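Local coordinates for Lmo0741 protein (Listeria monocytogenes, PDB 4R1H) that probably binds DNA through a winged helix-turn-helix domain and acts as a transcriptional regulator of the GntR family, at residues 10-13 with 14-17; 54-57 with 58-61; 99-103 with 104-108. All coordinates share one frame; numbering follows the deposited sequence. Where two conformers were deposited one is given.

How the contacts relate
Contacts 1 and 2 belong to one winged helix-turn-helix domain and touch each other: Lys14 NZ makes a salt bridge with Glu58 OE1 at 2.9 Å. Contact 3 lies at the C-terminal end of the long helix 79-103, with its centre about 35 Å from that of contact 2, and the nearest atoms of these two contacts are about 22 Å apart. All three are partly buried, each mixing apolar positions with exposed ones. Their chemistry follows their place: weak bonds to Pro11 O at a helix start, followed by regular ones, in contact 1, regular i to i+4 bonding in contact 2, and a Schellman turn in contact 3, which alone packs against the second subunit.

Contact 1 of 3, residues 10-13 with 14-17; sequences KPIY and KQIV
The first turn of helix 12-25, which opens the winged helix-turn-helix domain, joins Lys10 and Pro11 to Gln15 and lays Lys14 CG over one face of the Tyr13 ring. Pro11 holds the N-cap position, and its O receives weak hydrogen bonds from Lys14 N and from Gln15 N, both at 3.4 Å. The side chain of Gln15 reinforces this start by folding back over it. With CG anti to the carbonyl carbon (chi1 -65°) and the chain extended beyond, the amide reaches the residues ahead of the helix. There Gln15 NE2 makes a weak bond to Lys10 O at 3.1 Å and a second weak one to Pro11 O at 3.5 Å; its stronger partner is Asp7 O. Regular helical bonding then takes over, with Ile16 N 3.0 Å from Ile12 O and Val17 N 2.8 Å from Tyr13 O.

Tyr13 carries its ring between the backbone N and the carbonyl carbon (chi1 84°), which swings it beside the following residue. One ring face consequently lies over Lys14 N, and the aliphatic part of Lys14 runs alongside the ring in the same direction. Lys14 CG makes a CH-pi contact 3.9 Å from the Tyr13 ring centroid, 19° off the normal. Lys14 CE continues to within 3.6 Å of Tyr13 OH, and the chain ends at Glu58. Helix 49-61 receives this side of the turn: Arg54 forms a cation-pi pair with Tyr13, and Ala55 packs on Ile16 and Val17. Phe6 and Val47, from loops, also meet Ile16.

Contact 2 of 3, residues 54-57 with 58-61; sequences RAYA and ELEE
Leu59 turns back on Ala55 and Tyr56 in the last turns of helix 49-61, the second helix of the helix-turn-helix and, as in other members of this fold, probably the recognition helix. Leu59 CB sits 3.5 Å from both Ala55 O and Tyr56 O. Because CG is anti to the carbonyl carbon (chi1 -72°), the branch point leans toward the preceding turn, where Leu59 CG comes within 3.3 Å of Ala55 O. Leu59 CD1 stays near that same oxygen, 3.6 Å from Ala55 O, and extends toward the neighbouring aromatic side chain: Leu59 CD1 lies 4.1 Å from Tyr56 CD1, approaching the ring at an oblique angle. This is the apolar side-chain contact between the two segments. Through Ile20 and Ile65, helix 12-25 and the first strand of the wing both pack on the Leu59 and Tyr56 pair. At the far end of its ring, Tyr56 OH is satisfied by a hydrogen bond with Leu36 O.

The backbone under these side chains is regular. Leu59 N donates to Ala55 O with an N-H...O angle of 162°, and Glu60 N donates to Tyr56 O with a less straight 148°. The charged side chains diverge from this inner face. Glu58, extended and leading away from the preceding turn, directs its carboxylate to Lys14 of helix 12-25; an acetate ion, probably from the crystallisation liquor, lies near its side chain. Arg54 and Glu58 have opposite charges but make no ion pair, since Arg54 NE remains 5.9 Å from Glu58 OE1.

Contact 3 of 3, residues 99-103 with 104-108; sequences SEMSK and LGINK
Gly105 N approaches the flat carbonyl group of Ser102 from above, 60° out of its plane, whereas Ile106 N meets the Met101 carbonyl at a tilt of only 29°. These two contacts define a Schellman motif at the C-terminal end of helix 79-103. The Gly105 N to Ser102 O bond is short, 2.8 Å, and the Ile106 N to Met101 O bond longer, 3.3 Å. Met101 O also takes a weak bond from Leu104 N at 3.1 Å, so this carbonyl is held by two donors. Gly105 adopts a positive phi (82°), the left-handed conformation by which a Schellman motif turns the chain out of the helix.

Bent at chi2 and chi3, Met101, a selenomethionine, brings CE to 4.0 Å from Ile106 CD1. Ile111 of helix 108-117, whose N-cap residue is Asn107, packs on both Met101 and Ile106, and Trp114 packs on Met101. Leu104 places its CG 3.5 Å from Glu100 O and packs against Ile89 of the second subunit, so this turn contributes to the contact between the subunits. Ser102 OG is hydrogen-bonded with Ile98 O and also accepts from a water, which donates to Ser102 OG at 2.8 Å and to Ile106 O at 2.7 Å.

Contact 1 of 3, residues 10-13 with 14-17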
loop_
_atom_site.group_PDB
_atom_site.type_symbol
_atom_site.label_atom_id
_atom_site.label_comp_id
_atom_site.label_asym_id
_atom_site.label_seq_id
_atom_site.Cartn_x
_atom_site.Cartn_y
_atom_site.Cartn_z
ATOM N N LYS A 10 -9.165 8.434 -2.379
ATOM C CA LYS A 10 -9.847 7.370 -1.607
ATOM C C LYS A 10 -10.831 8.028 -0.594
ATOM O O LYS A 10 -10.632 9.194 -0.266
ATOM C CB LYS A 10 -8.779 6.539 -0.905
ATOM C CG LYS A 10 -9.262 5.227 -0.286
ATOM C CD LYS A 10 -9.341 5.274 1.248
ATOM C CE LYS A 10 -7.939 5.168 1.861
ATOM N NZ LYS A 10 -7.918 4.814 3.314
ATOM N N PRO A 11 -11.911 7.327 -0.148
ATOM C CA PRO A 11 -12.855 8.155 0.577
ATOM C C PRO A 11 -12.248 8.797 1.805
ATOM O O PRO A 11 -11.501 8.136 2.569
ATOM C CB PRO A 11 -13.962 7.172 0.978
ATOM C CG PRO A 11 -13.871 6.074 -0.009
ATOM C CD PRO A 11 -12.394 5.935 -0.223
ATOM N N ILE A 12 -12.601 10.040 2.040
ATOM C CA ILE A 12 -12.046 10.740 3.199
ATOM C C ILE A 12 -12.520 10.163 4.530
ATOM O O ILE A 12 -11.678 9.989 5.420
ATOM C CB ILE A 12 -12.335 12.250 3.203
ATOM C CG1 ILE A 12 -11.796 12.961 1.959
ATOM C CG2 ILE A 12 -11.710 12.939 4.427
ATOM C CD1 ILE A 12 -10.336 12.683 1.676
ATOM N N TYR A 13 -13.815 9.855 4.697
ATOM C CA TYR A 13 -14.209 9.290 6.003
ATOM C C TYR A 13 -13.456 8.021 6.351
ATOM O O TYR A 13 -13.179 7.763 7.568
ATOM C CB TYR A 13 -15.710 9.096 6.151
ATOM C CG TYR A 13 -16.183 7.823 5.555
ATOM C CD1 TYR A 13 -16.548 7.770 4.223
ATOM C CD2 TYR A 13 -16.354 6.665 6.342
ATOM C CE1 TYR A 13 -17.007 6.600 3.644
ATOM C CE2 TYR A 13 -16.815 5.489 5.766
ATOM C CZ TYR A 13 -17.201 5.470 4.433
ATOM O OH TYR A 13 -17.652 4.304 3.837
ATOM N N LYS A 14 -13.084 7.208 5.372
ATOM C CA LYS A 14 -12.380 5.966 5.697
ATOM C C LYS A 14 -10.956 6.310 6.166
ATOM O O LYS A 14 -10.392 5.591 6.968
ATOM C CB LYS A 14 -12.301 5.047 4.490
ATOM C CG LYS A 14 -13.615 4.358 4.185
ATOM C CD LYS A 14 -13.930 3.248 5.194
ATOM C CE LYS A 14 -14.832 2.188 4.532
ATOM N NZ LYS A 14 -15.489 1.288 5.531
ATOM N N GLN A 15 -10.369 7.382 5.632
ATOM C CA GLN A 15 -9.070 7.820 6.100
ATOM C C GLN A 15 -9.087 8.350 7.536
ATOM O O GLN A 15 -8.113 8.155 8.317
ATOM C CB GLN A 15 -8.465 8.866 5.185
ATOM C CG GLN A 15 -8.188 8.276 3.829
ATOM C CD GLN A 15 -7.655 9.301 2.868
ATOM O OE1 GLN A 15 -6.508 9.721 3.007
ATOM N NE2 GLN A 15 -8.474 9.704 1.868
ATOM N N ILE A 16 -10.184 8.990 7.884
ATOM C CA ILE A 16 -10.390 9.457 9.228
ATOM C C ILE A 16 -10.603 8.260 10.135
ATOM O O ILE A 16 -10.110 8.263 11.271
ATOM C CB ILE A 16 -11.582 10.431 9.371
ATOM C CG1 ILE A 16 -11.481 11.653 8.415
ATOM C CG2 ILE A 16 -11.723 10.908 10.825
ATOM C CD1 ILE A 16 -10.549 12.767 8.841
ATOM N N VAL A 17 -11.389 7.269 9.690
ATOM C CA VAL A 17 -11.500 6.058 10.483
ATOM C C VAL A 17 -10.093 5.494 10.772
ATOM O O VAL A 17 -9.794 5.116 11.916
ATOM C CB VAL A 17 -12.382 5.039 9.803
ATOM C CG1 VAL A 17 -12.348 3.712 10.495
ATOM C CG2 VAL A 17 -13.821 5.575 9.817
#

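Contact 2 of 3, residues 54-57 with 58-61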
loop_
_atom_site.group_PDB
_atom_site.type_symbol
_atom_site.label_atom_id
_atom_site.label_comp_id
_atom_site.label_asym_id
_atom_site.label_seq_id
_atom_site.Cartn_x
_atom_site.Cartn_y
_atom_site.Cartn_z
ATOM N N ARG A 54 -19.537 10.736 9.776
ATOM C CA ARG A 54 -19.657 9.428 9.120
ATOM C C ARG A 54 -18.628 8.467 9.718
ATOM O O ARG A 54 -18.950 7.265 9.954
ATOM C CB ARG A 54 -19.485 9.427 7.586
ATOM C CG ARG A 54 -19.940 8.079 7.044
ATOM C CD ARG A 54 -19.974 7.929 5.588
ATOM N NE ARG A 54 -20.561 6.638 5.171
ATOM C CZ ARG A 54 -20.960 6.368 3.908
ATOM N NH1 ARG A 54 -20.795 7.235 2.888
ATOM N NH2 ARG A 54 -21.514 5.191 3.632
ATOM N N ALA A 55 -17.432 8.985 9.971
ATOM C CA ALA A 55 -16.345 8.155 10.559
ATOM C C ALA A 55 -16.747 7.664 11.984
ATOM O O ALA A 55 -16.623 6.468 12.296
ATOM C CB ALA A 55 -15.062 8.959 10.657
ATOM N N TYR A 56 -17.273 8.583 12.798
ATOM C CA TYR A 56 -17.781 8.228 14.129
ATOM C C TYR A 56 -18.914 7.202 14.038
ATOM O O TYR A 56 -18.939 6.242 14.801
ATOM C CB TYR A 56 -18.172 9.469 14.896
ATOM C CG TYR A 56 -17.038 10.221 15.535
ATOM C CD1 TYR A 56 -15.711 9.847 15.347
ATOM C CD2 TYR A 56 -17.293 11.279 16.418
ATOM C CE1 TYR A 56 -14.686 10.500 16.041
ATOM C CE2 TYR A 56 -16.295 11.929 17.113
ATOM C CZ TYR A 56 -14.972 11.538 16.934
ATOM O OH TYR A 56 -13.986 12.220 17.622
ATOM N N ALA A 57 -19.837 7.339 13.075
ATOM C CA ALA A 57 -20.847 6.309 12.862
ATOM C C ALA A 57 -20.322 4.935 12.577
ATOM O O ALA A 57 -20.784 3.958 13.158
ATOM C CB ALA A 57 -21.830 6.705 11.749
ATOM N N GLU A 58 -19.314 4.838 11.718
ATOM C CA GLU A 58 -18.734 3.590 11.393
ATOM C C GLU A 58 -18.032 3.002 12.639
ATOM O O GLU A 58 -18.182 1.814 12.932
ATOM C CB GLU A 58 -17.743 3.711 10.235
ATOM C CG GLU A 58 -17.080 2.374 9.932
ATOM C CD GLU A 58 -16.293 2.359 8.653
ATOM O OE1 GLU A 58 -16.921 2.737 7.631
ATOM O OE2 GLU A 58 -15.133 1.890 8.714
ATOM N N LEU A 59 -17.356 3.848 13.367
ATOM C CA LEU A 59 -16.696 3.391 14.623
ATOM C C LEU A 59 -17.718 2.875 15.677
ATOM O O LEU A 59 -17.457 1.902 16.471
ATOM C CB LEU A 59 -15.847 4.536 15.143
ATOM C CG LEU A 59 -14.581 4.842 14.363
ATOM C CD1 LEU A 59 -14.053 6.132 14.854
ATOM C CD2 LEU A 59 -13.550 3.729 14.478
ATOM N N GLU A 60 -18.872 3.505 15.707
ATOM C CA GLU A 60 -19.920 3.064 16.638
ATOM C C GLU A 60 -20.529 1.759 16.166
ATOM O O GLU A 60 -20.737 0.797 16.977
ATOM C CB GLU A 60 -20.949 4.202 16.861
ATOM C CG GLU A 60 -21.815 4.006 18.089
ATOM C CD GLU A 60 -22.561 5.276 18.538
ATOM O OE1 GLU A 60 -22.300 6.380 18.005
ATOM O OE2 GLU A 60 -23.419 5.131 19.418
ATOM N N GLU A 61 -20.785 1.639 14.869
ATOM C CA GLU A 61 -21.359 0.393 14.315
ATOM C C GLU A 61 -20.441 -0.797 14.562
ATOM O O GLU A 61 -20.935 -1.916 14.769
ATOM C CB GLU A 61 -21.642 0.501 12.793
ATOM C CG GLU A 61 -22.287 -0.721 12.129
ATOM C CD GLU A 61 -23.817 -0.745 12.206
ATOM O OE1 GLU A 61 -24.432 0.310 12.481
ATOM O OE2 GLU A 61 -24.422 -1.827 11.969
#

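Contact 3 of 3, residues 99-103 with 104-108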
loop_
_atom_site.group_PDB
_atom_site.type_symbol
_atom_site.label_atom_id
_atom_site.label_comp_id
_atom_site.label_asym_id
_atom_site.label_seq_id
_atom_site.Cartn_x
_atom_site.Cartn_y
_atom_site.Cartn_z
ATOM N N SER A 99 1.574 -10.291 -0.629
ATOM C CA SER A 99 1.072 -10.453 -1.985
ATOM C C SER A 99 1.910 -9.687 -3.020
ATOM O O SER A 99 2.321 -10.231 -4.075
ATOM C CB SER A 99 -0.389 -10.041 -2.037
ATOM O OG SER A 99 -0.834 -10.068 -3.356
ATOM N N GLU A 100 2.186 -8.427 -2.731
ATOM C CA GLU A 100 2.917 -7.612 -3.696
ATOM C C GLU A 100 4.352 -8.136 -3.879
ATOM O O GLU A 100 4.848 -8.164 -4.999
ATOM C CB GLU A 100 2.956 -6.147 -3.216
ATOM C CG GLU A 100 1.656 -5.406 -3.360
ATOM C CD GLU A 100 1.000 -5.466 -4.727
ATOM O OE1 GLU A 100 1.679 -5.207 -5.766
ATOM O OE2 GLU A 100 -0.224 -5.760 -4.782
HETATM N N MSE A 101 4.989 -8.515 -2.810
HETATM C CA MSE A 101 6.334 -9.074 -2.899
HETATM C C MSE A 101 6.354 -10.409 -3.649
HETATM O O MSE A 101 7.265 -10.669 -4.442
HETATM C CB MSE A 101 6.996 -9.190 -1.557
HETATM C CG MSE A 101 7.122 -7.846 -0.836
HETATM SE SE MSE A 101 8.677 -6.861 -1.458
HETATM C CE MSE A 101 9.983 -7.701 -0.400
ATOM N N SER A 102 5.347 -11.225 -3.364
ATOM C CA SER A 102 5.211 -12.556 -3.971
ATOM C C SER A 102 5.049 -12.413 -5.468
ATOM O O SER A 102 5.635 -13.220 -6.222
ATOM C CB SER A 102 4.068 -13.301 -3.363
ATOM O OG SER A 102 4.383 -13.636 -2.021
ATOM N N LYS A 103 4.269 -11.451 -5.911
ATOM C CA LYS A 103 4.102 -11.184 -7.332
ATOM C C LYS A 103 5.371 -10.868 -8.067
ATOM O O LYS A 103 5.451 -11.128 -9.294
ATOM C CB LYS A 103 3.049 -10.102 -7.567
ATOM C CG LYS A 103 1.649 -10.528 -7.198
ATOM C CD LYS A 103 0.784 -9.288 -7.151
ATOM C CE LYS A 103 -0.659 -9.652 -7.029
ATOM N NZ LYS A 103 -1.352 -8.329 -6.975
ATOM N N LEU A 104 6.346 -10.330 -7.364
ATOM C CA LEU A 104 7.656 -10.026 -7.916
ATOM C C LEU A 104 8.551 -11.281 -7.961
ATOM O O LEU A 104 9.687 -11.236 -8.397
ATOM C CB LEU A 104 8.333 -8.933 -7.078
ATOM C CG LEU A 104 7.589 -7.608 -7.176
ATOM C CD1 LEU A 104 8.211 -6.714 -6.101
ATOM C CD2 LEU A 104 7.774 -6.970 -8.525
ATOM N N GLY A 105 8.041 -12.411 -7.459
ATOM C CA GLY A 105 8.852 -13.624 -7.400
ATOM C C GLY A 105 9.777 -13.700 -6.243
ATOM O O GLY A 105 10.710 -14.522 -6.210
ATOM N N ILE A 106 9.521 -12.913 -5.173
ATOM C CA ILE A 106 10.349 -12.911 -3.980
ATOM C C ILE A 106 9.771 -13.842 -3.003
ATOM O O ILE A 106 8.622 -13.630 -2.549
ATOM C CB ILE A 106 10.503 -11.425 -3.403
ATOM C CG1 ILE A 106 11.037 -10.467 -4.485
ATOM C CG2 ILE A 106 11.357 -11.450 -2.139
ATOM C CD1 ILE A 106 11.111 -9.021 -4.013
ATOM N N ASN A 107 10.513 -14.886 -2.604
ATOM C CA ASN A 107 10.014 -15.907 -1.711
ATOM C C ASN A 107 9.975 -15.494 -0.267
ATOM O O ASN A 107 10.459 -14.403 0.062
ATOM C CB ASN A 107 10.738 -17.253 -1.907
ATOM C CG ASN A 107 12.171 -17.253 -1.393
ATOM O OD1 ASN A 107 12.518 -16.464 -0.493
ATOM N ND2 ASN A 107 12.991 -18.227 -1.844
ATOM N N LYS A 108 9.272 -16.251 0.555
ATOM C CA LYS A 108 9.031 -15.804 1.942
ATOM C C LYS A 108 10.331 -15.535 2.689
ATOM O O LYS A 108 10.428 -14.588 3.462
ATOM C CB LYS A 108 8.193 -16.833 2.714
ATOM C CG LYS A 108 7.888 -16.501 4.157
ATOM C CD LYS A 108 7.191 -15.133 4.310
ATOM C CE LYS A 108 5.680 -15.183 4.253
ATOM N NZ LYS A 108 5.174 -15.991 5.302
HETATM O O HOH W 1 6.620 -15.347 -1.899
#